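Local structure of glideosome-associated protein 50 (Plasmodium falciparum 3D7, 3TGH) at residues G10-D15 / N59-V64; G42-D47 / T82-G87; N88-L93 / P124-H129; I157-L162 / V196-I201. The protein is a component of the glideosome complex used in parasite gliding and host cell invasion, and may help assemble and anchor it at the inner membrane complex. One frame throughout, in Å; residues are numbered along the deposited sequence.

Contact 1. Residues G10-D15 / N59-V64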
# COMPACT_ATOMS: atom_id res chain seq x y z
N GLY A 10 0.58 -6.22 4.83
CA GLY A 10 0.13 -5.16 5.76
C GLY A 10 0.11 -5.57 7.22
O GLY A 10 -0.14 -6.73 7.54
N ASP A 11 0.38 -4.61 8.10
CA ASP A 11 0.27 -4.81 9.56
C ASP A 11 1.06 -6.03 10.03
O ASP A 11 0.58 -6.87 10.80
CB ASP A 11 -1.20 -4.91 9.93
CG ASP A 11 -1.96 -3.63 9.61
OD1 ASP A 11 -1.86 -2.68 10.40
OD2 ASP A 11 -2.64 -3.58 8.58
N TRP A 12 2.31 -6.08 9.57
CA TRP A 12 3.14 -7.28 9.57
C TRP A 12 4.11 -7.35 10.75
O TRP A 12 4.63 -8.42 11.09
CB TRP A 12 3.91 -7.35 8.23
CG TRP A 12 4.57 -6.06 7.89
CD1 TRP A 12 4.11 -5.10 7.04
CD2 TRP A 12 5.79 -5.55 8.45
NE1 TRP A 12 4.97 -4.02 7.02
CE2 TRP A 12 6.02 -4.28 7.87
CE3 TRP A 12 6.73 -6.05 9.36
CZ2 TRP A 12 7.13 -3.50 8.18
CZ3 TRP A 12 7.85 -5.27 9.67
CH2 TRP A 12 8.03 -4.01 9.08
N GLY A 13 4.35 -6.20 11.40
CA GLY A 13 5.41 -6.10 12.40
C GLY A 13 5.03 -6.47 13.82
O GLY A 13 4.87 -5.59 14.66
N LYS A 14 4.92 -7.77 14.06
CA LYS A 14 4.67 -8.31 15.40
C LYS A 14 5.20 -9.74 15.46
O LYS A 14 5.02 -10.51 14.52
CB LYS A 14 3.18 -8.29 15.70
CG LYS A 14 2.84 -8.64 17.16
CD LYS A 14 1.35 -8.56 17.44
CE LYS A 14 1.06 -8.89 18.91
NZ LYS A 14 -0.39 -8.79 19.23
N ASP A 15 5.86 -10.08 16.56
CA ASP A 15 6.43 -11.42 16.72
C ASP A 15 5.33 -12.42 17.10
O ASP A 15 4.99 -12.58 18.28
CB ASP A 15 7.55 -11.41 17.77
CG ASP A 15 8.22 -12.77 17.94
OD1 ASP A 15 8.19 -13.60 17.00
OD2 ASP A 15 8.80 -13.01 19.02
N ASN A 59 14.76 -7.66 14.55
CA ASN A 59 13.97 -8.81 15.00
C ASN A 59 12.65 -9.04 14.25
O ASN A 59 12.26 -10.19 14.06
CB ASN A 59 13.66 -8.70 16.50
CG ASN A 59 14.91 -8.75 17.36
OD1 ASN A 59 15.89 -9.42 17.02
ND2 ASN A 59 14.88 -8.06 18.49
N LEU A 60 11.99 -7.96 13.83
CA LEU A 60 10.68 -8.07 13.18
C LEU A 60 10.69 -7.85 11.67
O LEU A 60 9.71 -8.17 11.01
CB LEU A 60 9.68 -7.11 13.82
CG LEU A 60 9.43 -7.28 15.32
CD1 LEU A 60 8.43 -6.23 15.83
CD2 LEU A 60 8.94 -8.69 15.63
N TYR A 61 11.78 -7.32 11.12
CA TYR A 61 11.84 -7.03 9.69
C TYR A 61 13.04 -7.73 9.05
O TYR A 61 12.86 -8.65 8.25
CB TYR A 61 11.89 -5.53 9.43
CG TYR A 61 12.00 -5.11 7.98
CD1 TYR A 61 10.88 -5.10 7.16
CD2 TYR A 61 13.22 -4.71 7.43
CE1 TYR A 61 10.97 -4.70 5.82
CE2 TYR A 61 13.31 -4.32 6.09
CZ TYR A 61 12.17 -4.32 5.30
OH TYR A 61 12.24 -3.92 3.98
N GLU A 62 14.24 -7.31 9.43
CA GLU A 62 15.46 -7.79 8.79
C GLU A 62 15.63 -9.30 8.88
O GLU A 62 15.94 -9.95 7.89
CB GLU A 62 16.70 -7.12 9.38
CG GLU A 62 16.76 -5.61 9.22
CD GLU A 62 17.96 -4.99 9.92
OE1 GLU A 62 18.85 -5.73 10.39
OE2 GLU A 62 18.02 -3.75 10.00
N ASP A 63 15.42 -9.86 10.08
CA ASP A 63 15.60 -11.30 10.28
C ASP A 63 14.40 -12.13 9.82
O ASP A 63 14.50 -13.36 9.75
CB ASP A 63 15.93 -11.61 11.74
CG ASP A 63 17.33 -11.17 12.14
OD1 ASP A 63 18.12 -10.76 11.26
OD2 ASP A 63 17.65 -11.24 13.34
N VAL A 64 13.28 -11.48 9.53
CA VAL A 64 12.06 -12.17 9.13
C VAL A 64 11.95 -12.27 7.61
O VAL A 64 11.53 -13.31 7.09
CB VAL A 64 10.80 -11.47 9.70
CG1 VAL A 64 9.51 -12.13 9.19
CG2 VAL A 64 10.83 -11.47 11.23

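Contact 2. Residues G42-D47 / T82-G87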
# COMPACT_ATOMS: atom_id res chain seq x y z
N GLY A 42 -1.56 -0.57 5.62
CA GLY A 42 -1.73 -0.70 7.06
C GLY A 42 -0.58 -0.09 7.83
O GLY A 42 0.10 0.81 7.34
N SER A 43 -0.37 -0.58 9.04
CA SER A 43 0.78 -0.19 9.85
C SER A 43 1.98 -1.07 9.51
O SER A 43 1.84 -2.13 8.89
CB SER A 43 0.46 -0.30 11.34
OG SER A 43 -0.49 0.67 11.73
N ASN A 44 3.16 -0.63 9.93
CA ASN A 44 4.37 -1.44 9.86
C ASN A 44 4.56 -2.21 11.16
O ASN A 44 4.45 -3.44 11.19
CB ASN A 44 5.59 -0.57 9.57
CG ASN A 44 5.57 0.03 8.19
OD1 ASN A 44 5.28 -0.66 7.20
ND2 ASN A 44 5.87 1.33 8.10
N PHE A 45 4.81 -1.48 12.24
CA PHE A 45 5.09 -2.09 13.52
C PHE A 45 3.89 -1.93 14.43
O PHE A 45 3.48 -0.81 14.75
CB PHE A 45 6.33 -1.45 14.16
CG PHE A 45 7.59 -1.69 13.40
CD1 PHE A 45 8.38 -2.81 13.66
CD2 PHE A 45 7.99 -0.81 12.41
CE1 PHE A 45 9.55 -3.04 12.94
CE2 PHE A 45 9.16 -1.04 11.69
CZ PHE A 45 9.94 -2.15 11.96
N ILE A 46 3.33 -3.05 14.86
CA ILE A 46 2.11 -3.04 15.65
C ILE A 46 2.30 -2.32 16.99
O ILE A 46 1.37 -1.67 17.47
CB ILE A 46 1.55 -4.47 15.86
CG1 ILE A 46 1.29 -5.16 14.50
CG2 ILE A 46 0.26 -4.44 16.71
CD1 ILE A 46 0.39 -4.37 13.56
N ASP A 47 3.48 -2.42 17.58
CA ASP A 47 3.77 -1.71 18.83
C ASP A 47 4.66 -0.48 18.61
O ASP A 47 5.16 0.11 19.57
CB ASP A 47 4.41 -2.66 19.84
CG ASP A 47 3.45 -3.74 20.31
OD1 ASP A 47 2.26 -3.43 20.58
OD2 ASP A 47 3.89 -4.90 20.43
N THR A 82 -1.75 3.88 12.06
CA THR A 82 -1.96 4.48 13.38
C THR A 82 -1.06 3.89 14.45
O THR A 82 -0.66 4.60 15.37
CB THR A 82 -3.43 4.36 13.82
OG1 THR A 82 -3.83 2.99 13.80
CG2 THR A 82 -4.32 5.16 12.89
N ARG A 83 -0.71 2.61 14.33
CA ARG A 83 0.17 1.96 15.29
C ARG A 83 1.60 2.53 15.24
O ARG A 83 2.29 2.56 16.26
CB ARG A 83 0.23 0.45 15.05
CG ARG A 83 -1.12 -0.28 15.08
CD ARG A 83 -1.84 -0.17 16.40
NE ARG A 83 -1.13 -0.84 17.49
CZ ARG A 83 -1.66 -1.17 18.67
NH1 ARG A 83 -2.94 -0.91 18.94
NH2 ARG A 83 -0.91 -1.77 19.58
N ASP A 84 2.03 2.98 14.07
CA ASP A 84 3.37 3.56 13.92
C ASP A 84 3.46 4.97 14.53
O ASP A 84 4.51 5.38 15.07
CB ASP A 84 3.73 3.61 12.44
CG ASP A 84 3.74 2.22 11.80
OD1 ASP A 84 4.55 1.37 12.23
OD2 ASP A 84 2.94 1.99 10.87
N TRP A 85 2.37 5.73 14.40
CA TRP A 85 2.30 7.11 14.89
C TRP A 85 2.32 7.26 16.42
O TRP A 85 2.59 8.36 16.92
CB TRP A 85 1.08 7.81 14.31
CG TRP A 85 1.29 8.35 12.94
CD1 TRP A 85 0.83 7.82 11.76
CD2 TRP A 85 2.03 9.54 12.59
NE1 TRP A 85 1.25 8.61 10.70
CE2 TRP A 85 1.97 9.67 11.18
CE3 TRP A 85 2.71 10.51 13.32
CZ2 TRP A 85 2.59 10.73 10.49
CZ3 TRP A 85 3.33 11.57 12.64
CH2 TRP A 85 3.26 11.66 11.24
N THR A 86 2.03 6.19 17.15
CA THR A 86 2.09 6.23 18.60
C THR A 86 3.51 5.97 19.12
O THR A 86 3.75 6.07 20.31
CB THR A 86 1.08 5.24 19.24
OG1 THR A 86 1.36 3.91 18.81
CG2 THR A 86 -0.34 5.61 18.86
N GLY A 87 4.44 5.66 18.22
CA GLY A 87 5.85 5.49 18.59
C GLY A 87 6.73 6.53 17.90
O GLY A 87 6.29 7.65 17.64
O HOH W 1 1.82 1.02 18.58

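Contact 3. Residues N88-L93 / P124-H129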
# COMPACT_ATOMS: atom_id res chain seq x y z
N ASN A 88 7.97 6.15 17.61
CA ASN A 88 8.92 7.06 16.97
C ASN A 88 8.71 7.03 15.45
O ASN A 88 9.40 6.33 14.71
CB ASN A 88 10.36 6.68 17.35
CG ASN A 88 11.37 7.77 17.04
OD1 ASN A 88 11.18 8.57 16.13
ND2 ASN A 88 12.46 7.80 17.81
N TYR A 89 7.70 7.78 15.01
CA TYR A 89 7.33 7.83 13.60
C TYR A 89 8.46 8.40 12.74
O TYR A 89 8.68 7.94 11.62
CB TYR A 89 6.03 8.64 13.40
CG TYR A 89 6.05 10.00 14.06
CD1 TYR A 89 5.55 10.20 15.36
CD2 TYR A 89 6.57 11.10 13.40
CE1 TYR A 89 5.57 11.44 15.95
CE2 TYR A 89 6.61 12.35 14.00
CZ TYR A 89 6.11 12.51 15.27
OH TYR A 89 6.15 13.76 15.86
N ASN A 90 9.18 9.39 13.27
CA ASN A 90 10.27 10.06 12.56
C ASN A 90 11.42 9.11 12.22
O ASN A 90 12.04 9.22 11.17
CB ASN A 90 10.78 11.25 13.38
CG ASN A 90 11.82 12.06 12.64
OD1 ASN A 90 12.99 12.10 13.03
ND2 ASN A 90 11.40 12.71 11.55
N ALA A 91 11.68 8.15 13.11
CA ALA A 91 12.68 7.13 12.86
C ALA A 91 12.37 6.30 11.62
O ALA A 91 13.27 5.94 10.87
CB ALA A 91 12.84 6.22 14.09
N GLN A 92 11.09 5.99 11.40
CA GLN A 92 10.70 5.24 10.21
C GLN A 92 10.89 6.06 8.94
O GLN A 92 11.22 5.51 7.89
CB GLN A 92 9.26 4.76 10.33
CG GLN A 92 9.05 3.82 11.49
CD GLN A 92 7.79 3.01 11.36
OE1 GLN A 92 7.46 2.48 10.29
NE2 GLN A 92 7.07 2.87 12.47
N LEU A 93 10.66 7.36 9.04
CA LEU A 93 10.91 8.29 7.94
C LEU A 93 12.41 8.37 7.61
O LEU A 93 12.81 8.31 6.43
CB LEU A 93 10.34 9.67 8.30
CG LEU A 93 10.49 10.79 7.26
CD1 LEU A 93 9.58 10.52 6.07
CD2 LEU A 93 10.20 12.15 7.89
N PRO A 124 10.03 7.99 1.50
CA PRO A 124 10.71 9.30 1.42
C PRO A 124 9.96 10.43 2.13
O PRO A 124 10.56 11.46 2.47
CB PRO A 124 10.79 9.55 -0.09
CG PRO A 124 9.70 8.75 -0.67
CD PRO A 124 9.53 7.54 0.20
N ASN A 125 8.66 10.22 2.36
CA ASN A 125 7.81 11.11 3.12
C ASN A 125 6.60 10.29 3.57
O ASN A 125 6.43 9.15 3.11
CB ASN A 125 7.37 12.31 2.27
CG ASN A 125 6.61 13.36 3.08
OD1 ASN A 125 6.96 13.65 4.22
ND2 ASN A 125 5.56 13.92 2.49
N TYR A 126 5.79 10.84 4.46
CA TYR A 126 4.60 10.15 4.96
C TYR A 126 3.59 9.89 3.84
O TYR A 126 2.81 8.93 3.93
CB TYR A 126 3.98 10.94 6.12
CG TYR A 126 4.94 11.13 7.28
CD1 TYR A 126 5.34 10.05 8.06
CD2 TYR A 126 5.50 12.38 7.55
CE1 TYR A 126 6.24 10.20 9.10
CE2 TYR A 126 6.41 12.54 8.60
CZ TYR A 126 6.77 11.45 9.37
OH TYR A 126 7.67 11.58 10.41
N TRP A 127 3.61 10.73 2.81
CA TRP A 127 2.86 10.52 1.58
C TRP A 127 3.79 10.81 0.40
O TRP A 127 4.66 11.68 0.48
CB TRP A 127 1.61 11.42 1.51
CG TRP A 127 1.91 12.89 1.47
CD1 TRP A 127 1.98 13.68 0.37
CD2 TRP A 127 2.18 13.73 2.59
NE1 TRP A 127 2.28 14.98 0.73
CE2 TRP A 127 2.41 15.03 2.09
CE3 TRP A 127 2.25 13.51 3.97
CZ2 TRP A 127 2.72 16.10 2.93
CZ3 TRP A 127 2.56 14.58 4.80
CH2 TRP A 127 2.79 15.86 4.28
N TYR A 128 3.61 10.07 -0.69
CA TYR A 128 4.50 10.17 -1.85
C TYR A 128 3.92 9.39 -3.04
O TYR A 128 2.78 8.91 -2.99
CB TYR A 128 5.93 9.69 -1.50
CG TYR A 128 6.05 8.23 -1.10
CD1 TYR A 128 5.76 7.82 0.20
CD2 TYR A 128 6.48 7.26 -2.02
CE1 TYR A 128 5.84 6.49 0.57
CE2 TYR A 128 6.59 5.92 -1.65
CZ TYR A 128 6.25 5.54 -0.35
OH TYR A 128 6.36 4.23 0.03
N HIS A 129 4.67 9.30 -4.13
CA HIS A 129 4.22 8.58 -5.32
C HIS A 129 5.39 7.88 -5.98
O HIS A 129 6.54 8.24 -5.74
CB HIS A 129 3.57 9.54 -6.31
CG HIS A 129 4.41 10.74 -6.60
ND1 HIS A 129 4.21 11.94 -5.95
CD2 HIS A 129 5.48 10.91 -7.40
CE1 HIS A 129 5.11 12.82 -6.38
NE2 HIS A 129 5.89 12.22 -7.27
O HOH W 2 8.93 13.95 10.81

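Contact 4. Residues I157-L162 / V196-I201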
# COMPACT_ATOMS: atom_id res chain seq x y z
N ILE A 157 -0.49 7.17 0.59
CA ILE A 157 -1.12 8.17 1.47
C ILE A 157 -0.97 7.80 2.93
O ILE A 157 -0.84 6.62 3.28
CB ILE A 157 -2.63 8.37 1.14
CG1 ILE A 157 -3.43 7.08 1.27
CG2 ILE A 157 -2.80 8.90 -0.28
CD1 ILE A 157 -4.95 7.28 1.09
N ASP A 158 -0.96 8.83 3.78
CA ASP A 158 -1.01 8.65 5.21
C ASP A 158 -2.41 9.02 5.66
O ASP A 158 -2.76 10.20 5.73
CB ASP A 158 0.01 9.51 5.93
CG ASP A 158 0.11 9.14 7.39
OD1 ASP A 158 -0.92 9.20 8.08
OD2 ASP A 158 1.20 8.76 7.84
N THR A 159 -3.21 8.01 5.97
CA THR A 159 -4.60 8.25 6.31
C THR A 159 -4.80 8.93 7.67
O THR A 159 -5.87 9.48 7.92
CB THR A 159 -5.45 6.96 6.20
OG1 THR A 159 -4.83 5.90 6.92
CG2 THR A 159 -5.62 6.56 4.74
N TRP A 160 -3.79 8.90 8.54
CA TRP A 160 -3.90 9.64 9.80
C TRP A 160 -3.65 11.13 9.58
O TRP A 160 -4.37 11.97 10.11
CB TRP A 160 -3.01 9.07 10.90
CG TRP A 160 -3.33 9.71 12.20
CD1 TRP A 160 -4.54 9.69 12.84
CD2 TRP A 160 -2.47 10.53 13.00
NE1 TRP A 160 -4.48 10.43 13.99
CE2 TRP A 160 -3.22 10.95 14.12
CE3 TRP A 160 -1.13 10.92 12.90
CZ2 TRP A 160 -2.69 11.77 15.12
CZ3 TRP A 160 -0.59 11.72 13.90
CH2 TRP A 160 -1.37 12.13 15.00
N VAL A 161 -2.63 11.45 8.78
CA VAL A 161 -2.38 12.85 8.38
C VAL A 161 -3.60 13.49 7.71
O VAL A 161 -3.90 14.66 7.95
CB VAL A 161 -1.17 12.96 7.43
CG1 VAL A 161 -1.01 14.40 6.94
CG2 VAL A 161 0.10 12.51 8.14
N LEU A 162 -4.30 12.71 6.89
CA LEU A 162 -5.49 13.18 6.19
C LEU A 162 -6.72 13.29 7.09
O LEU A 162 -7.72 13.88 6.68
CB LEU A 162 -5.83 12.24 5.02
CG LEU A 162 -4.86 12.16 3.85
CD1 LEU A 162 -5.42 11.20 2.79
CD2 LEU A 162 -4.62 13.54 3.28
N VAL A 196 -2.31 3.27 -1.97
CA VAL A 196 -1.94 2.43 -0.83
C VAL A 196 -2.00 3.27 0.44
O VAL A 196 -1.43 4.36 0.49
CB VAL A 196 -0.49 1.89 -1.00
CG1 VAL A 196 -0.07 1.07 0.22
CG2 VAL A 196 -0.37 1.07 -2.28
N GLY A 197 -2.70 2.77 1.47
CA GLY A 197 -2.83 3.50 2.72
C GLY A 197 -3.09 2.57 3.89
O GLY A 197 -3.07 1.33 3.73
N ASP A 198 -3.36 3.15 5.05
CA ASP A 198 -3.63 2.36 6.26
C ASP A 198 -5.14 2.06 6.41
O ASP A 198 -5.56 0.90 6.32
CB ASP A 198 -3.08 3.09 7.49
CG ASP A 198 -3.49 2.43 8.80
OD1 ASP A 198 -3.52 1.18 8.85
OD2 ASP A 198 -3.75 3.15 9.78
N GLN A 199 -5.93 3.10 6.62
CA GLN A 199 -7.36 2.95 6.90
C GLN A 199 -8.20 2.72 5.63
O GLN A 199 -8.15 3.52 4.70
CB GLN A 199 -7.86 4.20 7.65
CG GLN A 199 -9.36 4.27 7.86
CD GLN A 199 -9.88 3.19 8.78
OE1 GLN A 199 -9.41 3.04 9.91
NE2 GLN A 199 -10.87 2.44 8.30
N PRO A 200 -8.99 1.63 5.60
CA PRO A 200 -9.92 1.43 4.48
C PRO A 200 -11.07 2.43 4.46
O PRO A 200 -11.51 2.91 5.51
CB PRO A 200 -10.47 0.02 4.70
CG PRO A 200 -10.09 -0.37 6.06
CD PRO A 200 -8.93 0.45 6.48
N ILE A 201 -11.56 2.71 3.26
CA ILE A 201 -12.80 3.44 3.07
C ILE A 201 -13.96 2.48 3.36
O ILE A 201 -14.88 2.82 4.10
CB ILE A 201 -12.91 3.97 1.63
CG1 ILE A 201 -11.84 5.03 1.36
CG2 ILE A 201 -14.32 4.54 1.37
CD1 ILE A 201 -11.64 5.35 -0.12
O HOH W 3 -1.52 5.38 5.65
O HOH W 4 -3.93 5.81 9.44

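Contact 1. Residues G10-D15 / N59-V64
The indole of W12 meets a helix carbonyl at its edge. L60 O lies near the ring plane, 3.7 Å from W12 CZ3. This carbonyl belongs to helix 56-62, which widens into a pi-type turn at 59-62. L60 O also accepts from Q19 NE2 of helix 17-32. One residue on, Y61 comes against the same six-membered ring. Y61 CD1 reaches W12 CH2 at 3.6 Å. The rings meet obliquely, their planes turned 46° from each other. W12 CG stands between its own N and carbonyl carbon (chi1 49°), which brings the benzo end of the indole to the helix. The loop 10-15 leaves strand 4-8, the first strand of the calcineurin-like phosphoesterase fold. D11-W12-G13 is consistent with the Asp-x-Gly first motif of this family. G13 is the centre of an inverse gamma turn, closed by K14 N to W12 O at 3.1 Å. L60 forks over the turn and the residues after it. One methyl, L60 CD1, lies 3.8 Å from G13 O. The other, L60 CD2, lies 3.5 Å from D15 N and also touches D15 CB. The polar ends of the aromatic pair are held beyond the contact: W12 NE1 donates to S40 OG, and Y61 OH bonds to P119 O.

Contact 2. Residues G42-D47 / T82-G87
R83 curls over the backbone carbonyl of I46. Its chain is bent at chi2 and chi3 (-61° and -65°), so that CB, CG and CD lie close to I46 O before the guanidinium arrives. R83 NE donates to I46 O at a short 2.6 Å, with the oxygen in the guanidinium plane and the donor in the carbonyl plane. A weak bond from R83 NH2 and one from a bridging water complete the grip on I46 O. That water also donates to R83 O at 2.8 Å. D47 OD1 makes only a long salt bridge to R83 NH2, 3.7 Å.

D84 is the acceptor. Its carboxylate faces two successive backbone N-H groups, using the syn lone pair of each oxygen. N44 N reaches D84 OD2 at 2.8 Å, and F45 N reaches D84 OD1 at 2.9 Å. S43 OG accepts from R83 N at 3.3 Å. Loop 42-47 and helix 82-85 follow strands 37-40 and 75-78 in the phosphoesterase fold, and T82 packs on the metal-binding H233. D84 OD2 also accepts from G81 N and OD1 from Q92 NE2. Each oxygen has two N-H donors, which fixes the carboxylate's rotation and probably stabilises its negative charge.

Contact 3. Residues N88-L93 / P124-H129
Y89 and Y126 are brought together by their first torsions. Y89 CG stands between its backbone N and carbonyl carbon (chi1 52°), while Y126 CG lies beside its backbone N (chi1 -59°). The phenol end of Y126 thereby reaches the rim of the Y89 ring. Y126 OH lies in the Y89 ring plane, 3.2 Å from Y89 CD2. L93 presents both of its methyls. L93 CD2 lies 3.6 Å from Y126 OH and also touches Y126 CZ. L93 CD1 lies over one face of the Y126 ring and reaches the backbone, 3.5 Å from N125 CA. A water in the plane of the Y126 ring joins the two segments. It stands 2.7 Å from Y126 OH and accepts from N90 ND2 at 2.9 Å. Each segment also has its own side-chain bond. N88 is the N-cap of helix 89-97, N88 OD1 accepting from A91 N at 3.1 Å. N125 ND2 lies over the centre of the W127 ring, 3.3 Å above its plane, and bonds to W127 O, while N125 OD1 bonds to T330 OG1. The contact sets the first turn of helix 89-97 against the link between strands 120-122 and 128-136, which are outermost strands of the two sheets. Y128 pairs with F156 of strand 148-156, and W127 packs on helix 169-189.

Contact 4. Residues I157-L162 / V196-I201
The carboxylate of D198 meets a water at OD2, which bridges it to T159 OG1; the two side chains cross at about a right angle. This water donates to D198 OD2 at 2.7 Å and lies equally close to T159 OG1. The Q199 amide has P200 O in its plane, bonded to NE2. Q199 CB rests against T159 OG1. That hydroxyl oxygen accepts from Q199 N at 3.0 Å, a nearly straight bond of 168°. A chi1 of 50° puts T159 OG1 between its own N and carbonyl carbon, facing Q199 N. The segments continue the neighbouring parallel strands 148-156 and 192-196, and run into the loops at their C-terminal ends, where the phosphoesterase fold carries its metal site. The pairing still holds at I157 N, which bonds to V196 O at 3.0 Å, nearly along the C=O axis. Beyond it the two chains part, and a second water takes over: it donates to I157 O and accepts from T159 N and, weakly, D198 N. D158 OD1 accepts from V161 N at 2.9 Å, an Asx motif within the loop. D198 OD2 also bonds to ND1 of the metal-binding H233, and Q199 lies close to a bound cobalt ion.

In the fold
From the N terminus, strand 4-8 runs into contact 1, which closes a long loop onto helix 56-62. Contact 2 opens inside that loop, after strand 37-40, and closes beyond it at helix 82-85, so the two cross. They touch where D11 meets S43 and G13 meets I46. Contact 3 follows in series and joins helix 89-97 to the start of strand 128-136. Q92 links it back to contact 2 through N44 and D84. Contact 4 comes last and encloses helix 169-189 and strand 192-196. It meets contact 2 at W85 with D158 and at G42 with G197. Contacts 2 and 4 thereby tie loops of the two sheets together beside the metal-binding H233.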